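Local coordinates for protein putative methylase (Clostridium difficile, PDB 3LDU) that probably methylates guanine in ribosomal RNA as a THUMP-containing, Rossmann-fold methyltransferase, and is seen with GTP bound, at residues A[203-207]-A[269-273]; A[258-264]-A[285-291]. One frame throughout, in Å; residues are numbered along the deposited sequence.

Interactions 1 and 2 lie on the same side of the chain's centre, their own centres about 9 Å apart, and draw on one beta-alpha-beta unit: interaction 2 pairs its two strands, 260-264 and 286-290, and interaction 1 packs the connecting helix 267-280 on the loop 203-207. Both border GTP, the glycine loop along the phosphates and the ends of the two strands at the ribose and base. Two probable hydrogen bonds tie the loop to the strand: Cys204 N lies 2.8 Å from Tyr263 O, and Gly205 N lies 2.8 Å from Asp264 OD1. The helix packs back on the outer strand, with Ile270 CD1 3.4 Å from Asn289 O.

Interaction 1. Residues A[203-207]-A[269-273]; sequences MCGSG and SIDIA. With GTP (guanosine-5'-triphosphate), chain B.
Ser206 of the glycine loop comes against one side of helix 267-280 at Ala273, with 4.2 Å between their CA atoms, where a type II' turn from Cys204 to Gly207 bends the chain. No hydrogen bond joins the two segments, and the surfaces meet by packing. Ala273 puts its methyl over the Gly205-Ser206-Gly207 backbone, while Ala273 CA lies 3.3 Å from Ser206 O in a CA-H...O contact; that buried carbonyl has no hydrogen-bond partner. Ser206 CB rests on the CG2 branch of Ile272 at 3.7 Å, and the terminal CD1 of Ile270 reaches back to Cys204 SG, also at 3.7 Å. The Ser206 hydroxyl is tucked between its own backbone N and carbonyl carbon (chi1 51°), which points OG at the gamma-phosphate, while CB stays against the helix. Ser206 therefore grips GTP O3G twice, through OG at 2.8 Å and through N at 2.9 Å, with a second, weak bond from N to O2B. Gly205 brings its CA to 2.7 Å from GTP O2B, close against the beta-phosphate. Just before the turn, the CB and CG of the selenomethionine Met203 lie beside the ribose O4' and the base N3. A turn of this kind after the first strand is the glycine-containing loop that borders the S-adenosylmethionine site in Rossmann-fold methyltransferases; here it contacts GTP.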
loop_
_atom_site.group_PDB
_atom_site.type_symbol
_atom_site.label_atom_id
_atom_site.label_comp_id
_atom_site.label_asym_id
_atom_site.label_seq_id
_atom_site.Cartn_x
_atom_site.Cartn_y
_atom_site.Cartn_z
HETATM N N MSE A 203 -11.676 -17.471 4.961
HETATM C CA MSE A 203 -10.511 -18.136 4.372
HETATM C C MSE A 203 -9.325 -17.195 4.587
HETATM O O MSE A 203 -8.696 -16.718 3.639
HETATM C CB MSE A 203 -10.731 -18.405 2.887
HETATM C CG MSE A 203 -11.878 -19.391 2.619
HETATM SE SE MSE A 203 -12.431 -19.387 0.743
HETATM C CE MSE A 203 -13.539 -17.785 0.827
ATOM N N CYS A 204 -9.030 -16.959 5.860
ATOM C CA CYS A 204 -8.254 -15.789 6.257
ATOM C C CYS A 204 -6.750 -15.915 6.074
ATOM O O CYS A 204 -6.042 -14.905 6.128
ATOM C CB CYS A 204 -8.572 -15.430 7.703
ATOM S SG CYS A 204 -8.020 -16.670 8.882
ATOM N N GLY A 205 -6.256 -17.136 5.883
ATOM C CA GLY A 205 -4.827 -17.364 5.763
ATOM C C GLY A 205 -4.077 -16.773 6.949
ATOM O O GLY A 205 -4.479 -16.966 8.089
ATOM N N SER A 206 -3.009 -16.027 6.687
ATOM C CA SER A 206 -2.208 -15.467 7.781
ATOM C C SER A 206 -2.790 -14.166 8.341
ATOM O O SER A 206 -2.138 -13.468 9.125
ATOM C CB SER A 206 -0.763 -15.266 7.338
ATOM O OG SER A 206 -0.736 -14.551 6.122
ATOM N N GLY A 207 -4.004 -13.835 7.916
ATOM C CA GLY A 207 -4.822 -12.875 8.638
ATOM C C GLY A 207 -4.719 -11.424 8.218
ATOM O O GLY A 207 -5.225 -10.539 8.905
ATOM N N SER A 269 -1.735 -21.704 9.292
ATOM C CA SER A 269 -2.060 -20.328 8.939
ATOM C C SER A 269 -2.751 -19.605 10.085
ATOM O O SER A 269 -2.502 -18.427 10.320
ATOM C CB SER A 269 -2.908 -20.261 7.665
ATOM O OG SER A 269 -2.103 -20.568 6.542
ATOM N N ILE A 270 -3.624 -20.312 10.790
ATOM C CA ILE A 270 -4.285 -19.744 11.963
ATOM C C ILE A 270 -3.265 -19.409 13.061
ATOM O O ILE A 270 -3.338 -18.347 13.691
ATOM C CB ILE A 270 -5.376 -20.688 12.512
ATOM C CG1 ILE A 270 -6.491 -20.865 11.476
ATOM C CG2 ILE A 270 -5.931 -20.169 13.839
ATOM C CD1 ILE A 270 -7.083 -19.561 11.006
ATOM N N ASP A 271 -2.308 -20.305 13.283
ATOM C CA ASP A 271 -1.270 -20.049 14.281
ATOM C C ASP A 271 -0.498 -18.780 13.912
ATOM O O ASP A 271 -0.180 -17.962 14.777
ATOM C CB ASP A 271 -0.295 -21.226 14.366
ATOM C CG ASP A 271 -0.898 -22.447 15.040
ATOM O OD1 ASP A 271 -1.862 -22.294 15.817
ATOM O OD2 ASP A 271 -0.394 -23.561 14.795
ATOM N N ILE A 272 -0.192 -18.643 12.624
ATOM C CA ILE A 272 0.583 -17.514 12.129
ATOM C C ILE A 272 -0.242 -16.245 12.256
ATOM O O ILE A 272 0.271 -15.197 12.660
ATOM C CB ILE A 272 1.017 -17.728 10.655
ATOM C CG1 ILE A 272 2.077 -18.836 10.572
ATOM C CG2 ILE A 272 1.547 -16.426 10.042
ATOM C CD1 ILE A 272 2.447 -19.249 9.149
ATOM N N ALA A 273 -1.518 -16.346 11.898
ATOM C CA ALA A 273 -2.418 -15.203 11.954
ATOM C C ALA A 273 -2.500 -14.663 13.380
ATOM O O ALA A 273 -2.442 -13.449 13.588
ATOM C CB ALA A 273 -3.824 -15.589 11.443
HETATM P PG GTP B . -3.810 -13.572 3.480
HETATM O O1G GTP B . -5.012 -13.203 4.322
HETATM O O2G GTP B . -3.122 -12.304 3.052
HETATM O O3G GTP B . -2.813 -14.382 4.276
HETATM O O3B GTP B . -4.330 -14.407 2.193
HETATM P PB GTP B . -4.045 -15.995 2.091
HETATM O O1B GTP B . -2.843 -16.189 1.199
HETATM O O2B GTP B . -3.761 -16.586 3.445
HETATM O O3A GTP B . -5.308 -16.736 1.407
HETATM P PA GTP B . -4.951 -17.823 0.259
HETATM O O1A GTP B . -3.826 -18.700 0.766
HETATM O O2A GTP B . -4.532 -17.135 -1.019
HETATM O "O5'" GTP B . -6.231 -18.764 0.038
HETATM C "C5'" GTP B . -7.291 -18.575 0.921
HETATM C "C4'" GTP B . -7.083 -19.497 2.116
HETATM O "O4'" GTP B . -8.240 -20.284 2.183
HETATM C "C3'" GTP B . -5.914 -20.483 2.048
HETATM O "O3'" GTP B . -5.084 -20.240 3.164
HETATM C "C2'" GTP B . -6.524 -21.877 2.170
HETATM O "O2'" GTP B . -5.904 -22.669 3.164
HETATM C "C1'" GTP B . -7.914 -21.563 2.664
HETATM N N9 GTP B . -8.984 -22.461 2.212
HETATM C C8 GTP B . -9.107 -23.231 1.086
HETATM N N7 GTP B . -10.314 -23.856 1.153
HETATM C C5 GTP B . -10.936 -23.493 2.304
HETATM C C6 GTP B . -12.163 -23.824 2.869
HETATM O O6 GTP B . -12.943 -24.608 2.305
HETATM N N1 GTP B . -12.498 -23.255 4.080
HETATM C C2 GTP B . -11.642 -22.378 4.722
HETATM N N2 GTP B . -12.017 -21.849 5.875
HETATM N N3 GTP B . -10.406 -22.047 4.171
HETATM C C4 GTP B . -10.094 -22.609 2.975
#

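Interaction 2. Residues A[258-264]-A[285-291]; sequences FKIYGYD and YIEFNVG. With GTP (guanosine-5'-triphosphate), chain B; FMT (formic acid), chain D.
Ile260 and Ile286 meet at the start of two parallel strands, 260-264 and 286-290, whose short axes run 4.7 Å apart at 18°. Backbone bonds alternate across them, from Ile260 N to Tyr285 O through to Gly291 N to Asp264 O. Ile260 CG1 touches Ile286 CG1 at 3.9 Å, on the face that Gly262 shares with Phe288; there Phe288 CD1 lies near Gly262 CA, and helix 208-217 packs against this side. On the other face, Tyr263 can be followed outward: CB lies near Asn289 O and Gly291 CA, CD1 sits 3.7 Å from Asn289 O and 3.9 Å from Asn289 CB, CE1 lies equally close to that CB, and OH bonds a glycerol. Its ring and the Asn289 amide run side by side. Asn289 ND2 gives one bond to Glu287 OE2, on the anti lone pair, and another to a water. That water, over a face of the Tyr263 ring and at the edge of the Tyr261 ring, also donates to Gly262 O and Glu287 O. At the N-terminal end of the pair, Tyr285 CD1 stands over a face of the Phe258 ring, 3.6 Å from Phe258 CE2. At the other end Asp264 swings its carboxylate away from its own N (chi1 -160°) to GTP: OD1 takes O3' and OD2 takes O2', each at 2.9 Å, while Asp266 N also holds OD2. An acid ending the second strand of the Rossmann-like sheet, heading a beta-alpha-beta unit, likewise holds the ribose hydroxyls of S-adenosylmethionine in Rossmann-fold methyltransferases; here the ribose is GTP's.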
loop_
_atom_site.group_PDB
_atom_site.type_symbol
_atom_site.label_atom_id
_atom_site.label_comp_id
_atom_site.label_asym_id
_atom_site.label_seq_id
_atom_site.Cartn_x
_atom_site.Cartn_y
_atom_site.Cartn_z
ATOM N N PHE A 258 -14.587 -4.180 19.875
ATOM C CA PHE A 258 -15.277 -4.932 18.845
ATOM C C PHE A 258 -14.477 -6.189 18.560
ATOM O O PHE A 258 -13.337 -6.323 19.003
ATOM C CB PHE A 258 -15.460 -4.099 17.568
ATOM C CG PHE A 258 -14.162 -3.644 16.936
ATOM C CD1 PHE A 258 -13.564 -4.385 15.925
ATOM C CD2 PHE A 258 -13.541 -2.470 17.352
ATOM C CE1 PHE A 258 -12.370 -3.966 15.344
ATOM C CE2 PHE A 258 -12.353 -2.045 16.773
ATOM C CZ PHE A 258 -11.764 -2.791 15.770
ATOM N N LYS A 259 -15.090 -7.110 17.829
ATOM C CA LYS A 259 -14.445 -8.357 17.469
ATOM C C LYS A 259 -14.751 -8.648 16.007
ATOM O O LYS A 259 -15.887 -8.481 15.560
ATOM C CB LYS A 259 -14.986 -9.501 18.327
ATOM C CG LYS A 259 -13.958 -10.536 18.737
ATOM C CD LYS A 259 -13.255 -10.116 20.022
ATOM C CE LYS A 259 -12.667 -11.308 20.755
ATOM N NZ LYS A 259 -11.816 -10.863 21.894
ATOM N N ILE A 260 -13.736 -9.072 15.265
ATOM C CA ILE A 260 -13.942 -9.585 13.916
ATOM C C ILE A 260 -13.313 -10.977 13.868
ATOM O O ILE A 260 -12.527 -11.336 14.762
ATOM C CB ILE A 260 -13.371 -8.623 12.846
ATOM C CG1 ILE A 260 -11.858 -8.489 12.999
ATOM C CG2 ILE A 260 -14.024 -7.264 12.979
ATOM C CD1 ILE A 260 -11.229 -7.415 12.106
ATOM N N TYR A 261 -13.681 -11.774 12.865
ATOM C CA TYR A 261 -13.393 -13.202 12.908
ATOM C C TYR A 261 -12.749 -13.732 11.646
ATOM O O TYR A 261 -13.153 -13.375 10.549
ATOM C CB TYR A 261 -14.707 -13.970 13.113
ATOM C CG TYR A 261 -15.372 -13.636 14.415
ATOM C CD1 TYR A 261 -15.197 -14.447 15.526
ATOM C CD2 TYR A 261 -16.161 -12.498 14.541
ATOM C CE1 TYR A 261 -15.797 -14.136 16.742
ATOM C CE2 TYR A 261 -16.765 -12.181 15.747
ATOM C CZ TYR A 261 -16.577 -13.002 16.841
ATOM O OH TYR A 261 -17.173 -12.687 18.041
ATOM N N GLY A 262 -11.773 -14.622 11.812
ATOM C CA GLY A 262 -11.168 -15.294 10.677
ATOM C C GLY A 262 -11.266 -16.800 10.843
ATOM O O GLY A 262 -11.162 -17.312 11.965
ATOM N N TYR A 263 -11.489 -17.501 9.732
ATOM C CA TYR A 263 -11.413 -18.963 9.695
ATOM C C TYR A 263 -10.522 -19.406 8.549
ATOM O O TYR A 263 -10.450 -18.734 7.521
ATOM C CB TYR A 263 -12.806 -19.583 9.509
ATOM C CG TYR A 263 -13.763 -19.169 10.587
ATOM C CD1 TYR A 263 -13.799 -19.842 11.798
ATOM C CD2 TYR A 263 -14.616 -18.088 10.405
ATOM C CE1 TYR A 263 -14.650 -19.451 12.800
ATOM C CE2 TYR A 263 -15.481 -17.690 11.402
ATOM C CZ TYR A 263 -15.498 -18.383 12.594
ATOM O OH TYR A 263 -16.345 -18.000 13.604
ATOM N N ASP A 264 -9.851 -20.542 8.720
ATOM C CA ASP A 264 -9.112 -21.161 7.620
ATOM C C ASP A 264 -9.003 -22.650 7.933
ATOM O O ASP A 264 -9.068 -23.035 9.098
ATOM C CB ASP A 264 -7.714 -20.524 7.492
ATOM C CG ASP A 264 -7.096 -20.746 6.121
ATOM O OD1 ASP A 264 -6.974 -19.761 5.356
ATOM O OD2 ASP A 264 -6.735 -21.901 5.801
ATOM N N TYR A 285 -8.853 -7.700 19.078
ATOM C CA TYR A 285 -9.998 -7.354 18.230
ATOM C C TYR A 285 -10.309 -8.429 17.212
ATOM O O TYR A 285 -11.288 -8.319 16.487
ATOM C CB TYR A 285 -9.767 -6.018 17.518
ATOM C CG TYR A 285 -9.480 -4.892 18.481
ATOM C CD1 TYR A 285 -10.510 -4.133 19.016
ATOM C CD2 TYR A 285 -8.175 -4.602 18.876
ATOM C CE1 TYR A 285 -10.252 -3.115 19.916
ATOM C CE2 TYR A 285 -7.912 -3.587 19.769
ATOM C CZ TYR A 285 -8.952 -2.847 20.284
ATOM O OH TYR A 285 -8.687 -1.825 21.167
ATOM N N ILE A 286 -9.483 -9.472 17.164
ATOM C CA ILE A 286 -9.683 -10.528 16.182
ATOM C C ILE A 286 -9.669 -11.892 16.835
ATOM O O ILE A 286 -8.848 -12.168 17.707
ATOM C CB ILE A 286 -8.581 -10.539 15.100
ATOM C CG1 ILE A 286 -8.312 -9.134 14.590
ATOM C CG2 ILE A 286 -8.996 -11.443 13.949
ATOM C CD1 ILE A 286 -7.109 -9.059 13.647
ATOM N N GLU A 287 -10.581 -12.752 16.406
ATOM C CA GLU A 287 -10.542 -14.142 16.831
ATOM C C GLU A 287 -10.378 -15.027 15.595
ATOM O O GLU A 287 -11.197 -14.979 14.679
ATOM C CB GLU A 287 -11.810 -14.498 17.607
ATOM C CG GLU A 287 -11.904 -15.960 17.975
ATOM C CD GLU A 287 -13.168 -16.279 18.755
ATOM O OE1 GLU A 287 -13.472 -15.542 19.718
ATOM O OE2 GLU A 287 -13.847 -17.271 18.405
ATOM N N PHE A 288 -9.301 -15.808 15.577
ATOM C CA PHE A 288 -8.965 -16.683 14.459
ATOM C C PHE A 288 -9.194 -18.119 14.909
ATOM O O PHE A 288 -8.839 -18.474 16.035
ATOM C CB PHE A 288 -7.481 -16.561 14.104
ATOM C CG PHE A 288 -7.074 -15.232 13.510
ATOM C CD1 PHE A 288 -7.383 -14.916 12.190
ATOM C CD2 PHE A 288 -6.325 -14.337 14.247
ATOM C CE1 PHE A 288 -6.973 -13.696 11.625
ATOM C CE2 PHE A 288 -5.912 -13.131 13.693
ATOM C CZ PHE A 288 -6.244 -12.813 12.384
ATOM N N ASN A 289 -9.782 -18.931 14.034
ATOM C CA ASN A 289 -10.064 -20.341 14.326
ATOM C C ASN A 289 -9.935 -21.197 13.072
ATOM O O ASN A 289 -10.160 -20.722 11.959
ATOM C CB ASN A 289 -11.491 -20.513 14.860
ATOM C CG ASN A 289 -11.652 -20.020 16.282
ATOM O OD1 ASN A 289 -11.025 -20.536 17.209
ATOM N ND2 ASN A 289 -12.508 -19.016 16.463
ATOM N N VAL A 290 -9.588 -22.465 13.251
ATOM C CA VAL A 290 -9.738 -23.415 12.154
ATOM C C VAL A 290 -11.227 -23.555 11.862
ATOM O O VAL A 290 -12.037 -23.705 12.772
ATOM C CB VAL A 290 -9.116 -24.783 12.503
ATOM C CG1 VAL A 290 -9.421 -25.809 11.419
ATOM C CG2 VAL A 290 -7.614 -24.631 12.684
ATOM N N GLY A 291 -11.589 -23.456 10.586
ATOM C CA GLY A 291 -12.971 -23.588 10.165
ATOM C C GLY A 291 -13.057 -23.699 8.654
ATOM O O GLY A 291 -12.121 -23.329 7.942
HETATM P PG GTP B . -3.810 -13.572 3.480
HETATM O O1G GTP B . -5.012 -13.203 4.322
HETATM O O2G GTP B . -3.122 -12.304 3.052
HETATM O O3G GTP B . -2.813 -14.382 4.276
HETATM O O3B GTP B . -4.330 -14.407 2.193
HETATM P PB GTP B . -4.045 -15.995 2.091
HETATM O O1B GTP B . -2.843 -16.189 1.199
HETATM O O2B GTP B . -3.761 -16.586 3.445
HETATM O O3A GTP B . -5.308 -16.736 1.407
HETATM P PA GTP B . -4.951 -17.823 0.259
HETATM O O1A GTP B . -3.826 -18.700 0.766
HETATM O O2A GTP B . -4.532 -17.135 -1.019
HETATM O "O5'" GTP B . -6.231 -18.764 0.038
HETATM C "C5'" GTP B . -7.291 -18.575 0.921
HETATM C "C4'" GTP B . -7.083 -19.497 2.116
HETATM O "O4'" GTP B . -8.240 -20.284 2.183
HETATM C "C3'" GTP B . -5.914 -20.483 2.048
HETATM O "O3'" GTP B . -5.084 -20.240 3.164
HETATM C "C2'" GTP B . -6.524 -21.877 2.170
HETATM O "O2'" GTP B . -5.904 -22.669 3.164
HETATM C "C1'" GTP B . -7.914 -21.563 2.664
HETATM N N9 GTP B . -8.984 -22.461 2.212
HETATM C C8 GTP B . -9.107 -23.231 1.086
HETATM N N7 GTP B . -10.314 -23.856 1.153
HETATM C C5 GTP B . -10.936 -23.493 2.304
HETATM C C6 GTP B . -12.163 -23.824 2.869
HETATM O O6 GTP B . -12.943 -24.608 2.305
HETATM N N1 GTP B . -12.498 -23.255 4.080
HETATM C C2 GTP B . -11.642 -22.378 4.722
HETATM N N2 GTP B . -12.017 -21.849 5.875
HETATM N N3 GTP B . -10.406 -22.047 4.171
HETATM C C4 GTP B . -10.094 -22.609 2.975
HETATM C C FMT D . -18.682 -7.288 17.407
HETATM O O1 FMT D . -19.527 -7.570 16.558
HETATM O O2 FMT D . -17.795 -6.451 17.239
HETATM O O HOH W 1 -13.051 -17.129 14.177
#